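Local coordinates for protein glycerol-3-phosphate dehydrogenase [NAD(+)] (Dunaliella salina, PDB 6IUY) that probably interconverts dihydroxyacetone phosphate and sn-glycerol 3-phosphate with NAD(H), and carries a magnesium-binding haloacid dehalogenase-like domain beside its dehydrogenase part, at residues 120-125 / 147-152. Numbering follows the deposited sequence.
Sequences ALKARG and KIPAKN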
ATOM      1  N   ALA A 120      -5.788  37.215   7.655  1.00 52.30           N
ATOM      2  CA  ALA A 120      -6.326  36.337   8.673  1.00 53.14           C
ATOM      3  C   ALA A 120      -7.242  35.274   8.061  1.00 58.21           C
ATOM      4  O   ALA A 120      -7.149  34.085   8.398  1.00 57.08           O
ATOM      5  CB  ALA A 120      -7.080  37.146   9.721  1.00 53.44           C
ATOM      6  N   LEU A 121      -8.139  35.705   7.177  1.00 57.92           N
ATOM      7  CA  LEU A 121      -9.067  34.777   6.538  1.00 54.89           C
ATOM      8  C   LEU A 121      -8.281  33.710   5.762  1.00 52.22           C
ATOM      9  O   LEU A 121      -8.537  32.517   5.907  1.00 54.81           O
ATOM     10  CB  LEU A 121     -10.047  35.523   5.619  1.00 50.77           C
ATOM     11  CG  LEU A 121     -11.051  36.458   6.313  1.00 53.00           C
ATOM     12  CD1 LEU A 121     -11.655  37.439   5.319  1.00 51.75           C
ATOM     13  CD2 LEU A 121     -12.161  35.673   7.022  1.00 45.12           C
ATOM     14  N   LYS A 122      -7.308  34.126   4.967  1.00 48.68           N
ATOM     15  CA  LYS A 122      -6.579  33.155   4.160  1.00 53.90           C
ATOM     16  C   LYS A 122      -5.775  32.181   5.058  1.00 62.44           C
ATOM     17  O   LYS A 122      -5.671  30.991   4.763  1.00 60.18           O
ATOM     18  CB  LYS A 122      -5.682  33.884   3.150  1.00 50.31           C
ATOM     19  CG  LYS A 122      -6.490  34.836   2.235  1.00 54.08           C
ATOM     20  CD  LYS A 122      -5.733  35.329   1.008  1.00 47.78           C
ATOM     21  CE  LYS A 122      -5.750  34.292  -0.099  1.00 59.64           C
ATOM     22  NZ  LYS A 122      -5.167  34.841  -1.352  1.00 57.31           N
ATOM     23  N   ALA A 123      -5.254  32.690   6.173  1.00 62.83           N
ATOM     24  CA  ALA A 123      -4.440  31.900   7.090  1.00 57.79           C
ATOM     25  C   ALA A 123      -5.214  30.748   7.709  1.00 60.12           C
ATOM     26  O   ALA A 123      -4.613  29.744   8.093  1.00 66.62           O
ATOM     27  CB  ALA A 123      -3.862  32.788   8.191  1.00 60.39           C
ATOM     28  N   ARG A 124      -6.535  30.877   7.822  1.00 57.37           N
ATOM     29  CA  ARG A 124      -7.341  29.751   8.299  1.00 56.06           C
ATOM     30  C   ARG A 124      -8.162  29.073   7.183  1.00 58.41           C
ATOM     31  O   ARG A 124      -9.198  28.450   7.446  1.00 55.07           O
ATOM     32  CB  ARG A 124      -8.271  30.199   9.428  1.00 55.71           C
ATOM     33  CG  ARG A 124      -9.455  31.028   8.986  1.00 58.53           C
ATOM     34  CD  ARG A 124     -10.246  31.512  10.199  1.00 56.34           C
ATOM     35  NE  ARG A 124      -9.454  32.435  11.005  1.00 55.18           N
ATOM     36  CZ  ARG A 124      -9.746  32.764  12.254  1.00 51.55           C
ATOM     37  NH1 ARG A 124     -10.809  32.233  12.835  1.00 55.47           N
ATOM     38  NH2 ARG A 124      -8.981  33.616  12.923  1.00 47.30           N
ATOM     39  N   GLY A 125      -7.701  29.193   5.941  1.00 56.90           N
ATOM     40  CA  GLY A 125      -8.330  28.477   4.843  1.00 53.96           C
ATOM     41  C   GLY A 125      -9.667  28.999   4.341  1.00 48.77           C
ATOM     42  O   GLY A 125     -10.330  28.332   3.554  1.00 53.48           O
ATOM     43  N   LYS A 147      -2.620  39.188  -2.081  1.00 53.31           N
ATOM     44  CA  LYS A 147      -2.346  37.775  -2.333  1.00 57.68           C
ATOM     45  C   LYS A 147      -3.587  37.054  -2.852  1.00 54.51           C
ATOM     46  O   LYS A 147      -3.736  35.846  -2.655  1.00 55.19           O
ATOM     47  CB  LYS A 147      -1.839  37.074  -1.056  1.00 57.83           C
ATOM     48  CG  LYS A 147      -0.669  37.765  -0.370  1.00 60.24           C
ATOM     49  CD  LYS A 147       0.355  38.245  -1.398  1.00 66.39           C
ATOM     50  CE  LYS A 147       1.587  38.861  -0.734  1.00 75.24           C
ATOM     51  NZ  LYS A 147       2.499  39.476  -1.752  1.00 72.83           N
ATOM     52  N   ILE A 148      -4.493  37.789  -3.491  1.00 51.36           N
ATOM     53  CA  ILE A 148      -5.659  37.151  -4.082  1.00 52.61           C
ATOM     54  C   ILE A 148      -5.384  36.895  -5.557  1.00 50.76           C
ATOM     55  O   ILE A 148      -5.012  37.804  -6.299  1.00 52.11           O
ATOM     56  CB  ILE A 148      -6.935  37.998  -3.909  1.00 51.35           C
ATOM     57  CG1 ILE A 148      -7.134  38.352  -2.440  1.00 45.52           C
ATOM     58  CG2 ILE A 148      -8.150  37.251  -4.434  1.00 49.64           C
ATOM     59  CD1 ILE A 148      -8.455  38.964  -2.157  1.00 51.49           C
ATOM     60  N   PRO A 149      -5.548  35.644  -5.986  1.00 50.31           N
ATOM     61  CA  PRO A 149      -5.261  35.292  -7.378  1.00 52.80           C
ATOM     62  C   PRO A 149      -6.299  35.881  -8.331  1.00 51.39           C
ATOM     63  O   PRO A 149      -7.447  36.117  -7.931  1.00 51.42           O
ATOM     64  CB  PRO A 149      -5.317  33.761  -7.367  1.00 51.04           C
ATOM     65  CG  PRO A 149      -6.247  33.435  -6.232  1.00 50.69           C
ATOM     66  CD  PRO A 149      -5.995  34.486  -5.193  1.00 53.75           C
ATOM     67  N   ALA A 150      -5.890  36.127  -9.572  1.00 49.67           N
ATOM     68  CA  ALA A 150      -6.789  36.663 -10.583  1.00 50.12           C
ATOM     69  C   ALA A 150      -7.960  35.701 -10.781  1.00 51.37           C
ATOM     70  O   ALA A 150      -9.057  36.099 -11.165  1.00 46.87           O
ATOM     71  CB  ALA A 150      -6.039  36.895 -11.894  1.00 50.29           C
ATOM     72  N   LYS A 151      -7.715  34.429 -10.492  1.00 49.97           N
ATOM     73  CA  LYS A 151      -8.731  33.399 -10.585  1.00 47.74           C
ATOM     74  C   LYS A 151      -9.910  33.728  -9.674  1.00 47.74           C
ATOM     75  O   LYS A 151     -11.040  33.275  -9.893  1.00 45.49           O
ATOM     76  CB  LYS A 151      -8.112  32.044 -10.211  1.00 50.76           C
ATOM     77  CG  LYS A 151      -9.095  30.897 -10.089  1.00 49.43           C
ATOM     78  CD  LYS A 151      -8.444  29.652  -9.453  1.00 54.54           C
ATOM     79  CE  LYS A 151      -7.379  29.032 -10.360  1.00 50.07           C
ATOM     80  NZ  LYS A 151      -7.053  27.636  -9.915  1.00 55.30           N
ATOM     81  N   ASN A 152      -9.639  34.514  -8.640  1.00 47.91           N
ATOM     82  CA  ASN A 152     -10.650  34.830  -7.639  1.00 47.80           C
ATOM     83  C   ASN A 152     -11.237  36.241  -7.800  1.00 51.11           C
ATOM     84  O   ASN A 152     -12.056  36.686  -6.985  1.00 49.77           O
ATOM     85  CB  ASN A 152     -10.061  34.673  -6.240  1.00 49.37           C
ATOM     86  CG  ASN A 152      -9.831  33.217  -5.860  1.00 52.38           C
ATOM     87  OD1 ASN A 152      -9.742  32.338  -6.724  1.00 49.17           O
ATOM     88  ND2 ASN A 152      -9.762  32.952  -4.560  1.00 50.01           N
TER
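Lys122 makes the whole crossing to the 147-152 segment with one side chain, and the evidence is that every inter-segment approach within 4.5 Å starts from its outer end. Its chain leaves the helix with CG beside the backbone N (chi1 -57°) and bends once, at chi3 (81°), which directs its end toward the other backbone. Lys122 NZ comes to 4.0 Å from Lys147 CB, and the Lys147 side chain then turns away with its ammonium. The same Lys122 NZ is modelled implausibly close to the carbonyl O of Lys147, so its placement is itself doubtful, a polar bond there is unproven, and its other distances indicate only the general approach. Next, Ile148 presents its backbone, with CA 3.6 Å from Lys122 NZ, while its CG1 lies farther off, at 4.2 Å from that nitrogen. Its side chain is buried against Val128 and Leu130 of strand 127-131. Pro149 closes the approach, its ring CD being 3.9 Å from Lys122 NZ. The Pro149 carbonyl accepts the Asn152 N-H, with N to O 2.8 Å, in the short 3-10 turn that follows. Asn152 ND2 is in turn hydrogen-bonded to the Glu127 carboxylate and the Val128 carbonyl, tying the segment to the same strand. Only 114 Å² is buried in total, so the contact is slight. Positive phi at Gly125 and Lys147, with backbone bonds such as Gly125 N to Lys122 O (3.0 Å), identifies Schellman motifs ending helices 114-123 and 136-145. These helix ends flank strand 127-131 in sequence, and strand 153-154 beside it is parallel, an alternation typical of the Rossmann-like core of haloacid dehalogenase-like domains.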